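Local coordinates for trans-4-hydroxy-L-proline dehydratase (Clostridioides difficile 70-100-2010, PDB 6VXC), which catalyses the radical dehydration of trans-4-hydroxy-L-proline to (S)-1-pyrroline-5-carboxylate in anaerobic hydroxyproline breakdown, as a member of the glycyl radical enzyme family, at residues A[276-287]-A[327-338]. Numbering follows the deposited sequence.
Sequences YHQAIQMYWFVH and AQELLECLWVKF
Y276 reaches over to the first turn of 327-338, where its OH donates to the backbone O of A327 at 2.9 Å. The phenol comes from above the carbonyl plane, with a C=O...O angle of 110°, while L331 N approaches the same oxygen from the opposite face, so a single carbonyl serves both its own helix and the neighbouring one. A327, with just a methyl, lets the phenol end come close to the backbone, its CB packing 3.6 Å from Y276 CZ, and L330 CD1 lies in the ring plane at its edge, 3.8 Å from Y276 CD1. The other methyl of that leucine, CD2, sits almost exactly over the centre of the H277 imidazole in a CH-pi contact. I280, its CG1 anti to the carbonyl carbon and its chain extended, sets CD1 against both L330 CB and L331 CD2, each at 3.9 Å. Y283 CE2 packs against F338 CZ, and a hydrogen bond of 2.8 Å between Y283 OH and H287 ND1 fixes both rings within their own helix. W284, its CG anti to the backbone N (chi1 -171°), projects across the interface: K337 CB lies over one face of its six-membered ring, L334 CD1 touches CE3, and its CZ3 edge points at the face of F338 in an edge-to-face pair with planes at 73°. Its NE1 bonds to the carbonyl of G91, and the bent chain of K337 carries NZ away to salt bridges with E87 and E92. H287 completes the aromatic cluster: W284 CZ3 also lies over the centre of its ring, and H287 CE1 is 3.5 Å from F338 CE1. These nearly parallel helices of the pyruvate formate lyase-like region, axes 10.6 Å apart and away from the probable active site, are thus joined by buried apolar and aromatic packing, with one tyrosine-to-carbonyl bond between them and the lysine charge probably balanced beyond the interface.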
loop_
_atom_site.group_PDB
_atom_site.type_symbol
_atom_site.label_atom_id
_atom_site.label_comp_id
_atom_site.label_asym_id
_atom_site.label_seq_id
_atom_site.Cartn_x
_atom_site.Cartn_y
_atom_site.Cartn_z
ATOM N N TYR A 276 21.782 17.635 4.742
ATOM C CA TYR A 276 20.431 17.407 4.236
ATOM C C TYR A 276 20.459 16.697 2.888
ATOM O O TYR A 276 19.687 15.761 2.647
ATOM C CB TYR A 276 19.726 18.762 4.145
ATOM C CG TYR A 276 18.337 18.862 3.546
ATOM C CD1 TYR A 276 18.157 18.910 2.175
ATOM C CD2 TYR A 276 17.217 19.023 4.366
ATOM C CE1 TYR A 276 16.911 19.060 1.634
ATOM C CE2 TYR A 276 15.960 19.182 3.832
ATOM C CZ TYR A 276 15.816 19.204 2.457
ATOM O OH TYR A 276 14.591 19.363 1.882
ATOM N N HIS A 277 21.324 17.160 1.989
ATOM C CA HIS A 277 21.524 16.497 0.704
ATOM C C HIS A 277 21.922 15.033 0.905
ATOM O O HIS A 277 21.368 14.132 0.272
ATOM C CB HIS A 277 22.614 17.247 -0.063
ATOM C CG HIS A 277 22.743 16.870 -1.499
ATOM N ND1 HIS A 277 22.518 15.596 -1.967
ATOM C CD2 HIS A 277 23.141 17.594 -2.567
ATOM C CE1 HIS A 277 22.731 15.561 -3.271
ATOM N NE2 HIS A 277 23.121 16.762 -3.658
ATOM N N GLN A 278 22.892 14.783 1.787
ATOM C CA GLN A 278 23.340 13.411 2.020
ATOM C C GLN A 278 22.247 12.568 2.657
ATOM O O GLN A 278 22.173 11.366 2.391
ATOM C CB GLN A 278 24.591 13.389 2.899
ATOM C CG GLN A 278 25.814 13.876 2.164
ATOM C CD GLN A 278 26.958 14.246 3.079
ATOM O OE1 GLN A 278 26.972 13.900 4.261
ATOM N NE2 GLN A 278 27.925 14.949 2.535
ATOM N N ALA A 279 21.420 13.174 3.516
ATOM C CA ALA A 279 20.323 12.442 4.141
ATOM C C ALA A 279 19.329 11.945 3.100
ATOM O O ALA A 279 18.840 10.814 3.187
ATOM C CB ALA A 279 19.630 13.306 5.190
ATOM N N ILE A 280 19.028 12.775 2.102
ATOM C CA ILE A 280 18.101 12.358 1.056
ATOM C C ILE A 280 18.721 11.270 0.191
ATOM O O ILE A 280 18.058 10.289 -0.165
ATOM C CB ILE A 280 17.637 13.572 0.227
ATOM C CG1 ILE A 280 16.743 14.495 1.074
ATOM C CG2 ILE A 280 16.967 13.115 -1.070
ATOM C CD1 ILE A 280 16.399 15.789 0.394
ATOM N N GLN A 281 19.999 11.423 -0.167
ATOM C CA GLN A 281 20.651 10.406 -0.982
ATOM C C GLN A 281 20.788 9.090 -0.224
ATOM O O GLN A 281 20.619 8.017 -0.811
ATOM C CB GLN A 281 22.020 10.905 -1.459
ATOM C CG GLN A 281 22.802 9.912 -2.343
ATOM C CD GLN A 281 22.143 9.654 -3.700
ATOM O OE1 GLN A 281 22.206 10.490 -4.587
ATOM N NE2 GLN A 281 21.535 8.477 -3.869
ATOM N N MET A 282 21.076 9.149 1.078
ATOM C CA MET A 282 21.105 7.927 1.886
ATOM C C MET A 282 19.744 7.228 1.855
ATOM O O MET A 282 19.660 6.022 1.600
ATOM C CB MET A 282 21.525 8.243 3.330
ATOM C CG MET A 282 21.315 7.108 4.356
ATOM S SD MET A 282 22.425 5.677 4.138
ATOM C CE MET A 282 23.709 6.111 5.296
ATOM N N TYR A 283 18.660 7.974 2.089
ATOM C CA TYR A 283 17.350 7.344 2.027
ATOM C C TYR A 283 17.134 6.683 0.673
ATOM O O TYR A 283 16.674 5.537 0.604
ATOM C CB TYR A 283 16.202 8.326 2.303
ATOM C CG TYR A 283 14.933 7.600 1.920
ATOM C CD1 TYR A 283 14.378 6.652 2.768
ATOM C CD2 TYR A 283 14.400 7.727 0.646
ATOM C CE1 TYR A 283 13.280 5.923 2.392
ATOM C CE2 TYR A 283 13.300 6.987 0.258
ATOM C CZ TYR A 283 12.757 6.084 1.134
ATOM O OH TYR A 283 11.675 5.354 0.757
ATOM N N TRP A 284 17.456 7.391 -0.420
ATOM C CA TRP A 284 17.127 6.861 -1.739
ATOM C C TRP A 284 17.940 5.614 -2.073
ATOM O O TRP A 284 17.428 4.697 -2.723
ATOM C CB TRP A 284 17.301 7.926 -2.831
ATOM C CG TRP A 284 16.738 7.392 -4.115
ATOM C CD1 TRP A 284 17.420 7.095 -5.255
ATOM C CD2 TRP A 284 15.371 7.018 -4.356
ATOM N NE1 TRP A 284 16.568 6.580 -6.196
ATOM C CE2 TRP A 284 15.300 6.527 -5.674
ATOM C CE3 TRP A 284 14.201 7.071 -3.592
ATOM C CZ2 TRP A 284 14.112 6.072 -6.240
ATOM C CZ3 TRP A 284 13.011 6.626 -4.159
ATOM C CH2 TRP A 284 12.981 6.131 -5.471
ATOM N N PHE A 285 19.214 5.567 -1.660
ATOM C CA PHE A 285 20.009 4.354 -1.848
ATOM C C PHE A 285 19.395 3.177 -1.097
ATOM O O PHE A 285 19.302 2.062 -1.627
ATOM C CB PHE A 285 21.451 4.588 -1.385
ATOM C CG PHE A 285 22.343 5.235 -2.420
ATOM C CD1 PHE A 285 22.121 5.041 -3.782
ATOM C CD2 PHE A 285 23.430 6.013 -2.025
ATOM C CE1 PHE A 285 22.953 5.632 -4.738
ATOM C CE2 PHE A 285 24.276 6.609 -2.975
ATOM C CZ PHE A 285 24.039 6.417 -4.332
ATOM N N VAL A 286 18.999 3.404 0.154
ATOM C CA VAL A 286 18.328 2.364 0.929
ATOM C C VAL A 286 17.044 1.935 0.223
ATOM O O VAL A 286 16.729 0.746 0.152
ATOM C CB VAL A 286 18.047 2.852 2.365
ATOM C CG1 VAL A 286 17.199 1.833 3.121
ATOM C CG2 VAL A 286 19.336 3.157 3.123
ATOM N N HIS A 287 16.292 2.895 -0.311
ATOM C CA HIS A 287 15.076 2.578 -1.060
ATOM C C HIS A 287 15.379 1.674 -2.258
ATOM O O HIS A 287 14.766 0.615 -2.419
ATOM C CB HIS A 287 14.409 3.885 -1.512
ATOM C CG HIS A 287 13.121 3.705 -2.249
ATOM N ND1 HIS A 287 11.908 4.115 -1.740
ATOM C CD2 HIS A 287 12.860 3.215 -3.485
ATOM C CE1 HIS A 287 10.952 3.847 -2.609
ATOM N NE2 HIS A 287 11.501 3.310 -3.682
ATOM N N ALA A 327 16.776 23.228 -0.638
ATOM C CA ALA A 327 16.051 22.167 0.066
ATOM C C ALA A 327 14.810 21.733 -0.700
ATOM O O ALA A 327 14.500 20.538 -0.762
ATOM C CB ALA A 327 15.674 22.613 1.473
ATOM N N GLN A 328 14.071 22.689 -1.275
ATOM C CA GLN A 328 12.923 22.330 -2.093
ATOM C C GLN A 328 13.359 21.651 -3.378
ATOM O O GLN A 328 12.737 20.671 -3.806
ATOM C CB GLN A 328 12.085 23.565 -2.416
ATOM C CG GLN A 328 10.904 23.238 -3.303
ATOM C CD GLN A 328 9.900 24.388 -3.412
ATOM O OE1 GLN A 328 10.003 25.401 -2.704
ATOM N NE2 GLN A 328 8.913 24.224 -4.282
ATOM N N GLU A 329 14.434 22.154 -4.000
ATOM C CA GLU A 329 14.928 21.572 -5.240
ATOM C C GLU A 329 15.317 20.108 -5.034
ATOM O O GLU A 329 15.027 19.252 -5.877
ATOM C CB GLU A 329 16.114 22.388 -5.773
ATOM C CG GLU A 329 16.714 21.838 -7.077
ATOM C CD GLU A 329 17.904 22.654 -7.601
ATOM O OE1 GLU A 329 18.096 22.715 -8.824
ATOM O OE2 GLU A 329 18.663 23.199 -6.788
ATOM N N LEU A 330 15.972 19.807 -3.916
ATOM C CA LEU A 330 16.375 18.430 -3.645
ATOM C C LEU A 330 15.159 17.528 -3.457
ATOM O O LEU A 330 15.158 16.383 -3.910
ATOM C CB LEU A 330 17.299 18.377 -2.428
ATOM C CG LEU A 330 18.708 18.896 -2.707
ATOM C CD1 LEU A 330 19.471 19.194 -1.427
ATOM C CD2 LEU A 330 19.470 17.899 -3.564
ATOM N N LEU A 331 14.113 18.030 -2.800
ATOM C CA LEU A 331 12.902 17.237 -2.624
ATOM C C LEU A 331 12.140 17.062 -3.929
ATOM O O LEU A 331 11.532 16.013 -4.145
ATOM C CB LEU A 331 11.998 17.867 -1.564
ATOM C CG LEU A 331 12.502 17.636 -0.143
ATOM C CD1 LEU A 331 11.669 18.377 0.863
ATOM C CD2 LEU A 331 12.523 16.132 0.164
ATOM N N GLU A 332 12.146 18.068 -4.805
ATOM C CA GLU A 332 11.546 17.873 -6.121
ATOM C C GLU A 332 12.297 16.807 -6.895
ATOM O O GLU A 332 11.688 15.991 -7.592
ATOM C CB GLU A 332 11.496 19.200 -6.897
ATOM C CG GLU A 332 10.404 20.133 -6.349
ATOM C CD GLU A 332 10.234 21.477 -7.080
ATOM O OE1 GLU A 332 10.876 21.715 -8.133
ATOM O OE2 GLU A 332 9.434 22.298 -6.572
ATOM N N CYS A 333 13.619 16.770 -6.749
ATOM C CA CYS A 333 14.390 15.678 -7.333
ATOM C C CYS A 333 13.955 14.336 -6.761
ATOM O O CYS A 333 13.742 13.379 -7.508
ATOM C CB CYS A 333 15.890 15.901 -7.105
ATOM S SG CYS A 333 16.653 17.225 -8.072
ATOM N N LEU A 334 13.836 14.249 -5.432
ATOM C CA LEU A 334 13.364 13.031 -4.776
ATOM C C LEU A 334 12.000 12.594 -5.306
ATOM O O LEU A 334 11.786 11.411 -5.599
ATOM C CB LEU A 334 13.299 13.243 -3.264
ATOM C CG LEU A 334 12.890 11.974 -2.496
ATOM C CD1 LEU A 334 13.836 10.812 -2.829
ATOM C CD2 LEU A 334 12.848 12.219 -1.003
ATOM N N TRP A 335 11.058 13.538 -5.411
ATOM C CA TRP A 335 9.725 13.220 -5.917
ATOM C C TRP A 335 9.806 12.553 -7.281
ATOM O O TRP A 335 9.151 11.530 -7.531
ATOM C CB TRP A 335 8.873 14.495 -5.989
ATOM C CG TRP A 335 7.819 14.588 -4.908
ATOM C CD1 TRP A 335 6.491 14.751 -5.087
ATOM C CD2 TRP A 335 8.020 14.481 -3.492
ATOM N NE1 TRP A 335 5.840 14.763 -3.880
ATOM C CE2 TRP A 335 6.757 14.602 -2.883
ATOM C CE3 TRP A 335 9.146 14.318 -2.680
ATOM C CZ2 TRP A 335 6.582 14.562 -1.504
ATOM C CZ3 TRP A 335 8.972 14.266 -1.300
ATOM C CH2 TRP A 335 7.703 14.393 -0.728
ATOM N N VAL A 336 10.629 13.110 -8.174
ATOM C CA VAL A 336 10.780 12.526 -9.499
ATOM C C VAL A 336 11.351 11.113 -9.399
ATOM O O VAL A 336 10.952 10.221 -10.152
ATOM C CB VAL A 336 11.656 13.429 -10.389
ATOM C CG1 VAL A 336 12.024 12.698 -11.664
ATOM C CG2 VAL A 336 10.951 14.765 -10.685
ATOM N N LYS A 337 12.297 10.886 -8.479
ATOM C CA LYS A 337 12.876 9.545 -8.347
ATOM C C LYS A 337 11.809 8.510 -8.001
ATOM O O LYS A 337 11.776 7.423 -8.588
ATOM C CB LYS A 337 13.994 9.517 -7.309
ATOM C CG LYS A 337 15.186 10.408 -7.613
ATOM C CD LYS A 337 15.826 10.103 -8.987
ATOM C CE LYS A 337 16.269 8.674 -9.171
ATOM N NZ LYS A 337 16.902 8.408 -10.516
ATOM N N PHE A 338 10.933 8.828 -7.043
ATOM C CA PHE A 338 9.796 7.951 -6.768
ATOM C C PHE A 338 8.988 7.694 -8.041
ATOM O O PHE A 338 8.630 6.552 -8.349
ATOM C CB PHE A 338 8.884 8.569 -5.706
ATOM C CG PHE A 338 9.373 8.440 -4.289
ATOM C CD1 PHE A 338 9.271 7.242 -3.604
ATOM C CD2 PHE A 338 9.862 9.559 -3.609
ATOM C CE1 PHE A 338 9.678 7.144 -2.287
ATOM C CE2 PHE A 338 10.277 9.469 -2.303
ATOM C CZ PHE A 338 10.186 8.264 -1.634
#